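Quinoline 2-oxidoreductase large subunit (Pseudomonas putida, PDB 1T3Q) binds molybdenum and its pterin cytosine dinucleotide and, as a xanthine dehydrogenase family molybdenum hydroxylase, probably oxidises quinoline at carbon 2. Local coordinates at residues Phe255-His260 and Gly368-Gly372; Glu465-Gly470 and Tyr545-Val551; Ile87-Val93 and Asn328-Leu334. All blocks are in the same frame, centred on the assembly; numbering follows the deposited sequence.

Contact 1 (Phe255-His260 and Gly368-Gly372). With MCN (pterin cytosine dinucleotide), chain N; SMO (dioxosulfidomolybdenum(VI) ion), chain O.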
loop_
_atom_site.group_PDB
_atom_site.type_symbol
_atom_site.label_atom_id
_atom_site.label_comp_id
_atom_site.label_asym_id
_atom_site.label_seq_id
_atom_site.Cartn_x
_atom_site.Cartn_y
_atom_site.Cartn_z
ATOM N N PHE B 255 -23.318 -6.654 8.450
ATOM C CA PHE B 255 -24.676 -7.134 8.667
ATOM C C PHE B 255 -25.616 -6.930 7.479
ATOM O O PHE B 255 -26.825 -6.872 7.655
ATOM C CB PHE B 255 -25.260 -6.446 9.903
ATOM C CG PHE B 255 -24.327 -6.440 11.084
ATOM C CD1 PHE B 255 -23.994 -7.629 11.726
ATOM C CD2 PHE B 255 -23.745 -5.253 11.522
ATOM C CE1 PHE B 255 -23.088 -7.639 12.791
ATOM C CE2 PHE B 255 -22.836 -5.251 12.588
ATOM C CZ PHE B 255 -22.509 -6.445 13.220
ATOM N N GLY B 256 -25.055 -6.827 6.280
ATOM C CA GLY B 256 -25.878 -6.625 5.097
ATOM C C GLY B 256 -25.842 -5.201 4.565
ATOM O O GLY B 256 -25.917 -4.980 3.350
ATOM N N GLN B 257 -25.722 -4.228 5.463
ATOM C CA GLN B 257 -25.703 -2.825 5.043
ATOM C C GLN B 257 -24.558 -2.555 4.078
ATOM O O GLN B 257 -24.687 -1.760 3.141
ATOM C CB GLN B 257 -25.576 -1.900 6.255
ATOM C CG GLN B 257 -25.818 -0.425 5.930
ATOM C CD GLN B 257 -25.493 0.494 7.088
ATOM O OE1 GLN B 257 -24.340 0.869 7.291
ATOM N NE2 GLN B 257 -26.511 0.849 7.865
ATOM N N LYS B 258 -23.435 -3.224 4.309
ATOM C CA LYS B 258 -22.267 -3.054 3.470
ATOM C C LYS B 258 -22.228 -4.082 2.340
ATOM O O LYS B 258 -21.183 -4.343 1.744
ATOM C CB LYS B 258 -21.006 -3.095 4.342
ATOM C CG LYS B 258 -20.939 -1.864 5.247
ATOM C CD LYS B 258 -19.766 -1.859 6.220
ATOM C CE LYS B 258 -19.877 -0.655 7.151
ATOM N NZ LYS B 258 -18.958 -0.749 8.327
ATOM N N ALA B 259 -23.395 -4.650 2.051
ATOM C CA ALA B 259 -23.544 -5.613 0.973
ATOM C C ALA B 259 -24.415 -4.962 -0.101
ATOM O O ALA B 259 -25.299 -5.598 -0.670
ATOM C CB ALA B 259 -24.198 -6.893 1.476
ATOM N N HIS B 260 -24.174 -3.678 -0.342
ATOM C CA HIS B 260 -24.894 -2.925 -1.369
ATOM C C HIS B 260 -23.891 -2.026 -2.064
ATOM O O HIS B 260 -22.810 -1.749 -1.535
ATOM C CB HIS B 260 -25.969 -2.002 -0.785
ATOM C CG HIS B 260 -27.023 -2.700 0.014
ATOM N ND1 HIS B 260 -26.944 -2.841 1.383
ATOM C CD2 HIS B 260 -28.190 -3.278 -0.359
ATOM C CE1 HIS B 260 -28.019 -3.472 1.820
ATOM N NE2 HIS B 260 -28.790 -3.749 0.785
ATOM N N GLY B 368 -33.241 -2.144 2.221
ATOM C CA GLY B 368 -32.102 -2.946 1.830
ATOM C C GLY B 368 -31.917 -4.156 2.722
ATOM O O GLY B 368 -32.700 -4.386 3.644
ATOM N N ALA B 369 -30.863 -4.912 2.450
ATOM C CA ALA B 369 -30.556 -6.125 3.193
ATOM C C ALA B 369 -29.981 -5.879 4.578
ATOM O O ALA B 369 -29.105 -5.041 4.761
ATOM C CB ALA B 369 -29.585 -6.980 2.392
ATOM N N TYR B 370 -30.502 -6.621 5.546
ATOM C CA TYR B 370 -30.025 -6.573 6.919
ATOM C C TYR B 370 -30.235 -7.980 7.469
ATOM O O TYR B 370 -31.312 -8.560 7.323
ATOM C CB TYR B 370 -30.786 -5.536 7.754
ATOM C CG TYR B 370 -30.479 -5.579 9.244
ATOM C CD1 TYR B 370 -29.168 -5.714 9.713
ATOM C CD2 TYR B 370 -31.502 -5.461 10.184
ATOM C CE1 TYR B 370 -28.889 -5.732 11.082
ATOM C CE2 TYR B 370 -31.235 -5.471 11.555
ATOM C CZ TYR B 370 -29.927 -5.609 11.996
ATOM O OH TYR B 370 -29.662 -5.627 13.350
ATOM N N ARG B 371 -29.170 -8.526 8.049
ATOM C CA ARG B 371 -29.146 -9.853 8.651
ATOM C C ARG B 371 -30.512 -10.525 8.786
ATOM O O ARG B 371 -31.346 -10.115 9.602
ATOM C CB ARG B 371 -28.485 -9.751 10.031
ATOM C CG ARG B 371 -27.935 -11.049 10.574
ATOM C CD ARG B 371 -27.146 -10.775 11.840
ATOM N NE ARG B 371 -26.341 -11.921 12.239
ATOM C CZ ARG B 371 -25.366 -11.862 13.140
ATOM N NH1 ARG B 371 -25.080 -10.710 13.732
ATOM N NH2 ARG B 371 -24.665 -12.952 13.432
ATOM N N GLY B 372 -30.730 -11.563 7.985
ATOM C CA GLY B 372 -31.986 -12.291 8.028
ATOM C C GLY B 372 -32.965 -11.824 6.968
ATOM O O GLY B 372 -33.940 -12.514 6.657
HETATM N N1 MCN N . -19.094 -20.790 10.783
HETATM C C2 MCN N . -18.441 -21.968 11.273
HETATM N N3 MCN N . -19.086 -23.140 10.910
HETATM C C4 MCN N . -20.252 -23.250 10.160
HETATM C C5 MCN N . -20.884 -22.009 9.697
HETATM C C6 MCN N . -20.309 -20.798 10.002
HETATM O O2 MCN N . -17.443 -21.893 11.955
HETATM N N4 MCN N . -20.774 -24.423 9.870
HETATM C "C1'" MCN N . -18.370 -19.438 11.139
HETATM C C2D MCN N . -17.469 -18.915 9.928
HETATM O "O2'" MCN N . -16.275 -18.232 10.451
HETATM C "C3'" MCN N . -18.418 -18.029 9.149
HETATM C C4D MCN N . -19.264 -17.353 10.202
HETATM O O4D MCN N . -19.277 -18.322 11.366
HETATM O "O3'" MCN N . -17.652 -17.054 8.359
HETATM C "C5'" MCN N . -20.661 -16.859 9.729
HETATM O "O5'" MCN N . -21.260 -17.966 9.105
HETATM P PA MCN N . -21.822 -17.977 7.629
HETATM O O1A MCN N . -20.894 -18.848 6.840
HETATM O O2A MCN N . -23.292 -18.322 7.793
HETATM O O3A MCN N . -21.931 -16.505 6.942
HETATM P PB MCN N . -20.807 -15.543 6.330
HETATM O O1B MCN N . -21.125 -15.371 4.881
HETATM O O2B MCN N . -19.429 -16.016 6.687
HETATM O O3B MCN N . -21.034 -14.164 7.118
HETATM C C10 MCN N . -22.034 -13.261 6.719
HETATM C "C9'" MCN N . -23.123 -13.386 7.733
HETATM C "C8'" MCN N . -24.170 -12.325 7.319
HETATM S "S8'" MCN N . -24.919 -12.578 5.716
HETATM C "C7'" MCN N . -24.568 -11.284 8.053
HETATM S "S7'" MCN N . -25.765 -10.058 7.549
HETATM C "C6'" MCN N . -23.880 -11.065 9.443
HETATM C C7 MCN N . -23.378 -12.369 10.003
HETATM O "O9'" MCN N . -22.539 -13.038 9.074
HETATM N "N5'" MCN N . -22.874 -9.945 9.223
HETATM C C4A MCN N . -21.944 -9.958 10.337
HETATM N "N8'" MCN N . -22.583 -12.131 11.255
HETATM C C4B MCN N . -21.808 -10.937 11.339
HETATM N "N1'" MCN N . -20.881 -10.911 12.410
HETATM C "C2'" MCN N . -20.073 -9.825 12.437
HETATM N "N2'" MCN N . -19.181 -9.746 13.447
HETATM N "N3'" MCN N . -20.111 -8.829 11.481
HETATM C "C4'" MCN N . -21.015 -8.795 10.355
HETATM O "O4'" MCN N . -20.984 -7.886 9.562
HETATM S S SMO O . -27.985 -9.363 5.313
HETATM MO MO SMO O . -26.261 -10.620 5.221
HETATM O OM2 SMO O . -27.334 -11.413 4.104
HETATM O OM1 SMO O . -25.183 -9.630 4.371
#
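Arg371 and Phe255 meet in the wall of the molybdenum cofactor pocket of this xanthine dehydrogenase relative, where two loops close round the metal. The backbone N of Arg371 donates to Phe255 O at 2.9 Å, nearly straight (165°) but from above the carbonyl plane, and Tyr370 CA adds a C-H...O contact to the same oxygen.

The tight part of the contact faces the cofactor. Phe255 N is hydrogen-bonded to MCN O4', while the phenyl ring lays one face over the pterin, its CD1 3.4 Å from MCN C4A. The guanidinium of Arg371 sets a face against MCN N8', with NH2 3.1 Å from that nitrogen. It gets there because CG stands anti to the backbone N (chi1 -159°) and the chain runs extended past the sulfur S7' toward the pterin; Gln685 and the carbonyl of Gly742 then hold NH1 and NE and limit its rotation. Gly256, lacking a side chain, brings its CA to 3.2 Å from OM1 of the molybdenum group, and Gln224 bonds both Gly256 N and that group. Tyr370 turns the edge of its ring to Phe255, whose CB lies 3.9 Å from Tyr370 CE1. Arg143 of the small subunit packs against the side chains of Phe255 and Tyr370.

Away from the metal the fit is looser. In the type I turn from Gly256 to Ala259, Gln257 barely meets the second loop, and Lys258 has its CB turned away and its NZ salt-bridged to Glu202. This slacker side is nevertheless buried and does not open to bulk solvent. Contact resumes at His260, whose imidazole is fixed at both nitrogens: ND1 donates to Gln257 O at 177°, and NE2 accepts a hydrogen bond from Ala369 N at 2.9 Å, close to the ring plane.

Contact 2 (Glu465-Gly470 and Tyr545-Val551). Unlike the reference sequence in segment 465-470: Glu465 (reference Asp), Val466 (reference Cys). With MCN (pterin cytosine dinucleotide), chain N; SMO (dioxosulfidomolybdenum(VI) ion), chain O.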
loop_
_atom_site.group_PDB
_atom_site.type_symbol
_atom_site.label_atom_id
_atom_site.label_comp_id
_atom_site.label_asym_id
_atom_site.label_seq_id
_atom_site.Cartn_x
_atom_site.Cartn_y
_atom_site.Cartn_z
ATOM N N GLU B 465 -33.286 -22.587 7.374
ATOM C CA GLU B 465 -32.733 -21.428 6.689
ATOM C C GLU B 465 -31.908 -21.824 5.471
ATOM O O GLU B 465 -31.153 -22.796 5.520
ATOM C CB GLU B 465 -31.850 -20.662 7.691
ATOM C CG GLU B 465 -30.877 -19.654 7.107
ATOM C CD GLU B 465 -29.841 -19.177 8.132
ATOM O OE1 GLU B 465 -29.092 -18.229 7.824
ATOM O OE2 GLU B 465 -29.765 -19.756 9.239
ATOM N N VAL B 466 -32.048 -21.076 4.379
ATOM C CA VAL B 466 -31.254 -21.370 3.192
ATOM C C VAL B 466 -29.874 -20.754 3.397
ATOM O O VAL B 466 -29.758 -19.565 3.706
ATOM C CB VAL B 466 -31.902 -20.787 1.903
ATOM C CG1 VAL B 466 -33.242 -21.476 1.645
ATOM C CG2 VAL B 466 -32.088 -19.284 2.029
ATOM N N THR B 467 -28.829 -21.568 3.252
ATOM C CA THR B 467 -27.457 -21.092 3.423
ATOM C C THR B 467 -26.615 -21.445 2.203
ATOM O O THR B 467 -27.098 -22.115 1.287
ATOM C CB THR B 467 -26.791 -21.704 4.683
ATOM O OG1 THR B 467 -26.559 -23.104 4.482
ATOM C CG2 THR B 467 -27.682 -21.520 5.893
ATOM N N GLY B 468 -25.359 -21.007 2.196
ATOM C CA GLY B 468 -24.479 -21.284 1.069
ATOM C C GLY B 468 -25.113 -20.752 -0.200
ATOM O O GLY B 468 -24.874 -21.245 -1.302
ATOM N N THR B 469 -25.922 -19.716 -0.026
ATOM C CA THR B 469 -26.662 -19.090 -1.107
ATOM C C THR B 469 -25.932 -18.902 -2.426
ATOM O O THR B 469 -25.029 -18.072 -2.557
ATOM C CB THR B 469 -27.226 -17.757 -0.637
ATOM O OG1 THR B 469 -27.998 -17.984 0.547
ATOM C CG2 THR B 469 -28.120 -17.134 -1.704
ATOM N N GLY B 470 -26.351 -19.696 -3.406
ATOM C CA GLY B 470 -25.775 -19.636 -4.734
ATOM C C GLY B 470 -26.892 -19.649 -5.764
ATOM O O GLY B 470 -28.051 -19.413 -5.432
ATOM N N TYR B 545 -22.498 -12.927 2.282
ATOM C CA TYR B 545 -23.877 -12.504 2.490
ATOM C C TYR B 545 -24.720 -13.773 2.479
ATOM O O TYR B 545 -24.228 -14.837 2.119
ATOM C CB TYR B 545 -24.320 -11.544 1.374
ATOM C CG TYR B 545 -24.359 -12.160 -0.006
ATOM C CD1 TYR B 545 -25.425 -12.968 -0.402
ATOM C CD2 TYR B 545 -23.316 -11.958 -0.908
ATOM C CE1 TYR B 545 -25.452 -13.564 -1.663
ATOM C CE2 TYR B 545 -23.331 -12.548 -2.170
ATOM C CZ TYR B 545 -24.401 -13.350 -2.540
ATOM O OH TYR B 545 -24.415 -13.952 -3.780
ATOM N N ALA B 546 -25.975 -13.667 2.901
ATOM C CA ALA B 546 -26.883 -14.807 2.922
ATOM C C ALA B 546 -26.296 -16.073 3.562
ATOM O O ALA B 546 -26.542 -17.185 3.083
ATOM C CB ALA B 546 -27.345 -15.116 1.501
ATOM N N SER B 547 -25.532 -15.905 4.639
ATOM C CA SER B 547 -24.923 -17.037 5.344
ATOM C C SER B 547 -24.266 -18.004 4.364
ATOM O O SER B 547 -24.535 -19.212 4.397
ATOM C CB SER B 547 -25.989 -17.789 6.146
ATOM O OG SER B 547 -26.706 -16.917 7.004
ATOM N N ARG B 548 -23.389 -17.481 3.510
ATOM C CA ARG B 548 -22.739 -18.291 2.486
ATOM C C ARG B 548 -21.226 -18.430 2.599
ATOM O O ARG B 548 -20.637 -19.264 1.920
ATOM C CB ARG B 548 -23.048 -17.704 1.110
ATOM C CG ARG B 548 -22.239 -16.438 0.804
ATOM C CD ARG B 548 -22.887 -15.614 -0.306
ATOM N NE ARG B 548 -23.016 -16.368 -1.546
ATOM C CZ ARG B 548 -22.073 -16.456 -2.478
ATOM N NH1 ARG B 548 -20.914 -15.825 -2.327
ATOM N NH2 ARG B 548 -22.286 -17.188 -3.564
ATOM N N GLY B 549 -20.600 -17.607 3.433
ATOM C CA GLY B 549 -19.157 -17.642 3.569
ATOM C C GLY B 549 -18.532 -18.990 3.869
ATOM O O GLY B 549 -17.650 -19.442 3.138
ATOM N N ALA B 550 -18.967 -19.621 4.954
ATOM C CA ALA B 550 -18.433 -20.924 5.344
ATOM C C ALA B 550 -18.628 -21.956 4.236
ATOM O O ALA B 550 -17.704 -22.686 3.894
ATOM C CB ALA B 550 -19.110 -21.401 6.625
ATOM N N VAL B 551 -19.829 -21.999 3.672
ATOM C CA VAL B 551 -20.142 -22.949 2.607
ATOM C C VAL B 551 -19.378 -22.676 1.320
ATOM O O VAL B 551 -18.675 -23.548 0.814
ATOM C CB VAL B 551 -21.656 -22.956 2.299
ATOM C CG1 VAL B 551 -21.932 -23.759 1.027
ATOM C CG2 VAL B 551 -22.415 -23.556 3.477
HETATM N N1 MCN N . -19.094 -20.790 10.783
HETATM C C2 MCN N . -18.441 -21.968 11.273
HETATM N N3 MCN N . -19.086 -23.140 10.910
HETATM C C4 MCN N . -20.252 -23.250 10.160
HETATM C C5 MCN N . -20.884 -22.009 9.697
HETATM C C6 MCN N . -20.309 -20.798 10.002
HETATM O O2 MCN N . -17.443 -21.893 11.955
HETATM N N4 MCN N . -20.774 -24.423 9.870
HETATM C "C1'" MCN N . -18.370 -19.438 11.139
HETATM C C2D MCN N . -17.469 -18.915 9.928
HETATM O "O2'" MCN N . -16.275 -18.232 10.451
HETATM C "C3'" MCN N . -18.418 -18.029 9.149
HETATM C C4D MCN N . -19.264 -17.353 10.202
HETATM O O4D MCN N . -19.277 -18.322 11.366
HETATM O "O3'" MCN N . -17.652 -17.054 8.359
HETATM C "C5'" MCN N . -20.661 -16.859 9.729
HETATM O "O5'" MCN N . -21.260 -17.966 9.105
HETATM P PA MCN N . -21.822 -17.977 7.629
HETATM O O1A MCN N . -20.894 -18.848 6.840
HETATM O O2A MCN N . -23.292 -18.322 7.793
HETATM O O3A MCN N . -21.931 -16.505 6.942
HETATM P PB MCN N . -20.807 -15.543 6.330
HETATM O O1B MCN N . -21.125 -15.371 4.881
HETATM O O2B MCN N . -19.429 -16.016 6.687
HETATM O O3B MCN N . -21.034 -14.164 7.118
HETATM C C10 MCN N . -22.034 -13.261 6.719
HETATM C "C9'" MCN N . -23.123 -13.386 7.733
HETATM C "C8'" MCN N . -24.170 -12.325 7.319
HETATM S "S8'" MCN N . -24.919 -12.578 5.716
HETATM C "C7'" MCN N . -24.568 -11.284 8.053
HETATM S "S7'" MCN N . -25.765 -10.058 7.549
HETATM C "C6'" MCN N . -23.880 -11.065 9.443
HETATM C C7 MCN N . -23.378 -12.369 10.003
HETATM O "O9'" MCN N . -22.539 -13.038 9.074
HETATM N "N5'" MCN N . -22.874 -9.945 9.223
HETATM C C4A MCN N . -21.944 -9.958 10.337
HETATM N "N8'" MCN N . -22.583 -12.131 11.255
HETATM C C4B MCN N . -21.808 -10.937 11.339
HETATM N "N1'" MCN N . -20.881 -10.911 12.410
HETATM C "C2'" MCN N . -20.073 -9.825 12.437
HETATM N "N2'" MCN N . -19.181 -9.746 13.447
HETATM N "N3'" MCN N . -20.111 -8.829 11.481
HETATM C "C4'" MCN N . -21.015 -8.795 10.355
HETATM O "O4'" MCN N . -20.984 -7.886 9.562
HETATM S S SMO O . -27.985 -9.363 5.313
HETATM MO MO SMO O . -26.261 -10.620 5.221
HETATM O OM2 SMO O . -27.334 -11.413 4.104
HETATM O OM1 SMO O . -25.183 -9.630 4.371
#
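Thr469 and Arg548 are joined by a side-on grip: NE and NH2 of the guanidinium both donate to the single oxygen Thr469 O, NE at 2.8 Å and NH2 at 3.1 Å, with that oxygen in the guanidinium plane. The long chain can reach back to the carbonyl because it bends sharply at chi3 (-59°). Thr469 answers with its own hydroxyl, OG1 donating along a lone pair of Ala546 O at 3.0 Å. Its CB is pressed to 3.4 Å from Ala546 CB, tighter than usual for carbons. Alongside, Gly468 N donates to Ser547 O at 3.0 Å, and Gly468 CA lies 3.5 Å from Val551 CB, an approach that suits a residue without a side chain.

These bonds fix a loop whose other side serves the cofactor. Ala546 N donates to OM2 of the molybdenum group, Gly549 N to MCN O1B at 2.7 Å, and Ala550 N to MCN O1A. The pyrophosphate thus sits at the amino end of a helix, whose first amides and dipole probably help to offset its negative charge.

A second shell positions the first. Asp485 forms a salt bridge with Arg548 NH1, which also donates to Gly543 O. A leucine in place of Arg548 would probably leave Thr469 O without the NE and NH2 donors and Asp485 without its charged mate. Ser547 OG lies 2.8 Å from Glu465 OE1 and accepts from the backbone N of Glu743, a residue of the metal pocket.

In the wider fold, strand 454-467 lies at one edge of its sheet, paired with strand 636-649, and Gly470 takes the N-cap position of helix 471-476. Helix 744-761 packs on Glu465, while helix 549-576 leads away from the phosphates.

Contact 3 (Ile87-Val93 and Asn328-Leu334)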
loop_
_atom_site.group_PDB
_atom_site.type_symbol
_atom_site.label_atom_id
_atom_site.label_comp_id
_atom_site.label_asym_id
_atom_site.label_seq_id
_atom_site.Cartn_x
_atom_site.Cartn_y
_atom_site.Cartn_z
ATOM N N ILE B 87 -27.131 4.084 -10.501
ATOM C CA ILE B 87 -27.244 2.664 -10.206
ATOM C C ILE B 87 -28.494 2.032 -10.801
ATOM O O ILE B 87 -29.604 2.320 -10.363
ATOM C CB ILE B 87 -27.254 2.433 -8.680
ATOM C CG1 ILE B 87 -26.003 3.064 -8.058
ATOM C CG2 ILE B 87 -27.317 0.944 -8.379
ATOM C CD1 ILE B 87 -25.969 2.998 -6.542
ATOM N N VAL B 88 -28.298 1.171 -11.796
ATOM C CA VAL B 88 -29.399 0.470 -12.450
ATOM C C VAL B 88 -29.662 -0.821 -11.681
ATOM O O VAL B 88 -28.777 -1.664 -11.554
ATOM C CB VAL B 88 -29.044 0.117 -13.908
ATOM C CG1 VAL B 88 -30.234 -0.549 -14.597
ATOM C CG2 VAL B 88 -28.631 1.373 -14.653
ATOM N N ALA B 89 -30.875 -0.971 -11.163
ATOM C CA ALA B 89 -31.225 -2.156 -10.392
ATOM C C ALA B 89 -32.463 -2.834 -10.949
ATOM O O ALA B 89 -33.534 -2.229 -11.027
ATOM C CB ALA B 89 -31.453 -1.775 -8.927
ATOM N N THR B 90 -32.318 -4.098 -11.323
ATOM C CA THR B 90 -33.439 -4.847 -11.871
ATOM C C THR B 90 -33.386 -6.310 -11.450
ATOM O O THR B 90 -32.402 -6.766 -10.865
ATOM C CB THR B 90 -33.457 -4.764 -13.410
ATOM O OG1 THR B 90 -34.685 -5.320 -13.903
ATOM C CG2 THR B 90 -32.271 -5.519 -14.000
ATOM N N MET B 91 -34.457 -7.036 -11.752
ATOM C CA MET B 91 -34.575 -8.447 -11.416
ATOM C C MET B 91 -35.298 -9.179 -12.538
ATOM O O MET B 91 -36.174 -8.609 -13.190
ATOM C CB MET B 91 -35.375 -8.619 -10.119
ATOM C CG MET B 91 -34.596 -8.393 -8.835
ATOM S SD MET B 91 -33.560 -9.803 -8.389
ATOM C CE MET B 91 -32.223 -8.970 -7.543
ATOM N N GLN B 92 -34.934 -10.441 -12.743
ATOM C CA GLN B 92 -35.551 -11.276 -13.768
ATOM C C GLN B 92 -36.850 -11.815 -13.172
ATOM O O GLN B 92 -37.012 -13.021 -12.983
ATOM C CB GLN B 92 -34.616 -12.435 -14.132
ATOM N N VAL B 93 -37.765 -10.902 -12.868
ATOM C CA VAL B 93 -39.049 -11.245 -12.275
ATOM C C VAL B 93 -40.160 -10.562 -13.060
ATOM O O VAL B 93 -40.104 -9.362 -13.299
ATOM C CB VAL B 93 -39.104 -10.785 -10.798
ATOM C CG1 VAL B 93 -40.501 -10.973 -10.238
ATOM C CG2 VAL B 93 -38.083 -11.572 -9.969
ATOM N N ASN B 328 -32.447 -1.031 -4.159
ATOM C CA ASN B 328 -31.037 -1.061 -3.801
ATOM C C ASN B 328 -30.402 -2.064 -4.759
ATOM O O ASN B 328 -31.090 -2.931 -5.299
ATOM C CB ASN B 328 -30.854 -1.583 -2.373
ATOM C CG ASN B 328 -31.282 -3.035 -2.234
ATOM O OD1 ASN B 328 -32.373 -3.335 -1.750
ATOM N ND2 ASN B 328 -30.427 -3.944 -2.685
ATOM N N LEU B 329 -29.098 -1.952 -4.971
ATOM C CA LEU B 329 -28.383 -2.896 -5.825
ATOM C C LEU B 329 -27.491 -3.654 -4.838
ATOM O O LEU B 329 -26.800 -3.029 -4.038
ATOM C CB LEU B 329 -27.515 -2.151 -6.840
ATOM C CG LEU B 329 -27.319 -2.646 -8.284
ATOM C CD1 LEU B 329 -25.834 -2.679 -8.595
ATOM C CD2 LEU B 329 -27.958 -4.007 -8.514
ATOM N N PRO B 330 -27.437 -4.995 -4.929
ATOM C CA PRO B 330 -28.123 -5.870 -5.888
ATOM C C PRO B 330 -29.401 -6.596 -5.454
ATOM O O PRO B 330 -29.998 -7.307 -6.261
ATOM C CB PRO B 330 -27.038 -6.871 -6.231
ATOM C CG PRO B 330 -26.464 -7.147 -4.834
ATOM C CD PRO B 330 -26.404 -5.752 -4.189
ATOM N N TRP B 331 -29.835 -6.421 -4.209
ATOM C CA TRP B 331 -31.009 -7.144 -3.718
ATOM C C TRP B 331 -32.379 -6.627 -4.139
ATOM O O TRP B 331 -33.318 -7.413 -4.273
ATOM C CB TRP B 331 -30.952 -7.231 -2.188
ATOM C CG TRP B 331 -29.562 -7.488 -1.689
ATOM C CD1 TRP B 331 -28.809 -6.663 -0.903
ATOM C CD2 TRP B 331 -28.723 -8.601 -2.021
ATOM N NE1 TRP B 331 -27.552 -7.188 -0.732
ATOM C CE2 TRP B 331 -27.471 -8.376 -1.406
ATOM C CE3 TRP B 331 -28.906 -9.764 -2.782
ATOM C CZ2 TRP B 331 -26.402 -9.271 -1.530
ATOM C CZ3 TRP B 331 -27.843 -10.656 -2.907
ATOM C CH2 TRP B 331 -26.606 -10.402 -2.282
ATOM N N THR B 332 -32.480 -5.314 -4.340
ATOM C CA THR B 332 -33.725 -4.642 -4.722
ATOM C C THR B 332 -34.766 -4.752 -3.619
ATOM O O THR B 332 -34.494 -5.289 -2.542
ATOM C CB THR B 332 -34.328 -5.200 -6.053
ATOM O OG1 THR B 332 -34.980 -6.457 -5.818
ATOM C CG2 THR B 332 -33.226 -5.398 -7.090
ATOM N N GLN B 333 -35.959 -4.234 -3.882
ATOM C CA GLN B 333 -37.024 -4.279 -2.898
ATOM C C GLN B 333 -37.536 -5.700 -2.659
ATOM O O GLN B 333 -38.321 -5.934 -1.742
ATOM C CB GLN B 333 -38.165 -3.349 -3.329
ATOM C CG GLN B 333 -37.714 -1.889 -3.399
ATOM C CD GLN B 333 -38.835 -0.912 -3.691
ATOM O OE1 GLN B 333 -38.605 0.297 -3.782
ATOM N NE2 GLN B 333 -40.047 -1.420 -3.838
ATOM N N LEU B 334 -37.073 -6.647 -3.470
ATOM C CA LEU B 334 -37.498 -8.039 -3.316
ATOM C C LEU B 334 -36.805 -8.669 -2.109
ATOM O O LEU B 334 -37.134 -9.786 -1.708
ATOM C CB LEU B 334 -37.165 -8.848 -4.572
ATOM C CG LEU B 334 -37.769 -8.375 -5.899
ATOM C CD1 LEU B 334 -37.544 -9.447 -6.963
ATOM C CD2 LEU B 334 -39.261 -8.107 -5.722
#
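Strand 87-89 and the residues after it, in the a/b hammerhead part of the chain, lay Ile87, Ala89, Met91 and Val93 against loop 328-334 of the cofactor-binding part. The join is apolar almost throughout. At one end the CG2 branch of Ile87 presses on Leu329, crossing it obliquely, with CG2 3.5 Å from Leu329 CB, tighter than usual. Leu329 CD2 reaches on to the methyl of Ala89 at 4.2 Å, and Phe236 of helix 226-237 touches both Ile87 and Leu329.

Met91 lies at the middle of the join. Bent at chi2 (-78°), its chain folds over Thr332, so that CG lies 3.6 Å from Thr332 OG1 while the terminal CE comes to 3.1 Å from Pro330 O. The same CG lies 3.6 Å from Leu334 CD1, the two side chains running past each other in opposite directions. Farther along, Val93 and Leu334 meet tip to tip, CG2 of the valine 3.7 Å from CD1 of the leucine. Thr90 is exposed, its CB turned from the loop, and its hydroxyl is hydrogen-bonded to that of Thr98.

The loop keeps its shape through its own bonds and a cis peptide before Pro330. Trp331 points away from the hammerhead side, its NE1 bonded to Ala259 O, and takes the loop toward the molybdenum pocket. Leu334 N donates to Thr332 OG1 at 3.2 Å and 165°, with that oxygen turned between the backbone N and carbonyl carbon (chi1 77°). This closure of a hydroxyl on the amide two residues ahead is an ST turn, here set into an apolar interface between two parts of the fold.

In the fold
Contacts 1 and 2 are buried and share one client, the molybdenum with its pterin dinucleotide, yet they come from two different cofactor-binding domains of the family and do not touch. Contact 1 deals with the pterin ring system, contact 2 with the pyrophosphate. Both offer backbone amides; the arginine of contact 1 lies on the pterin, that of contact 2 braces the loop behind the phosphates. Contact 3 lies farther from the chain centre, is partly exposed, and joins its segments by apolar side chains. It still reaches the site: Trp331 packs on His260 and Ala369 of contact 1 and on Tyr545 of contact 2. Polar chemistry thus gathers at the cofactor, and hydrophobic packing ties the hammerhead part to the cofactor-binding part.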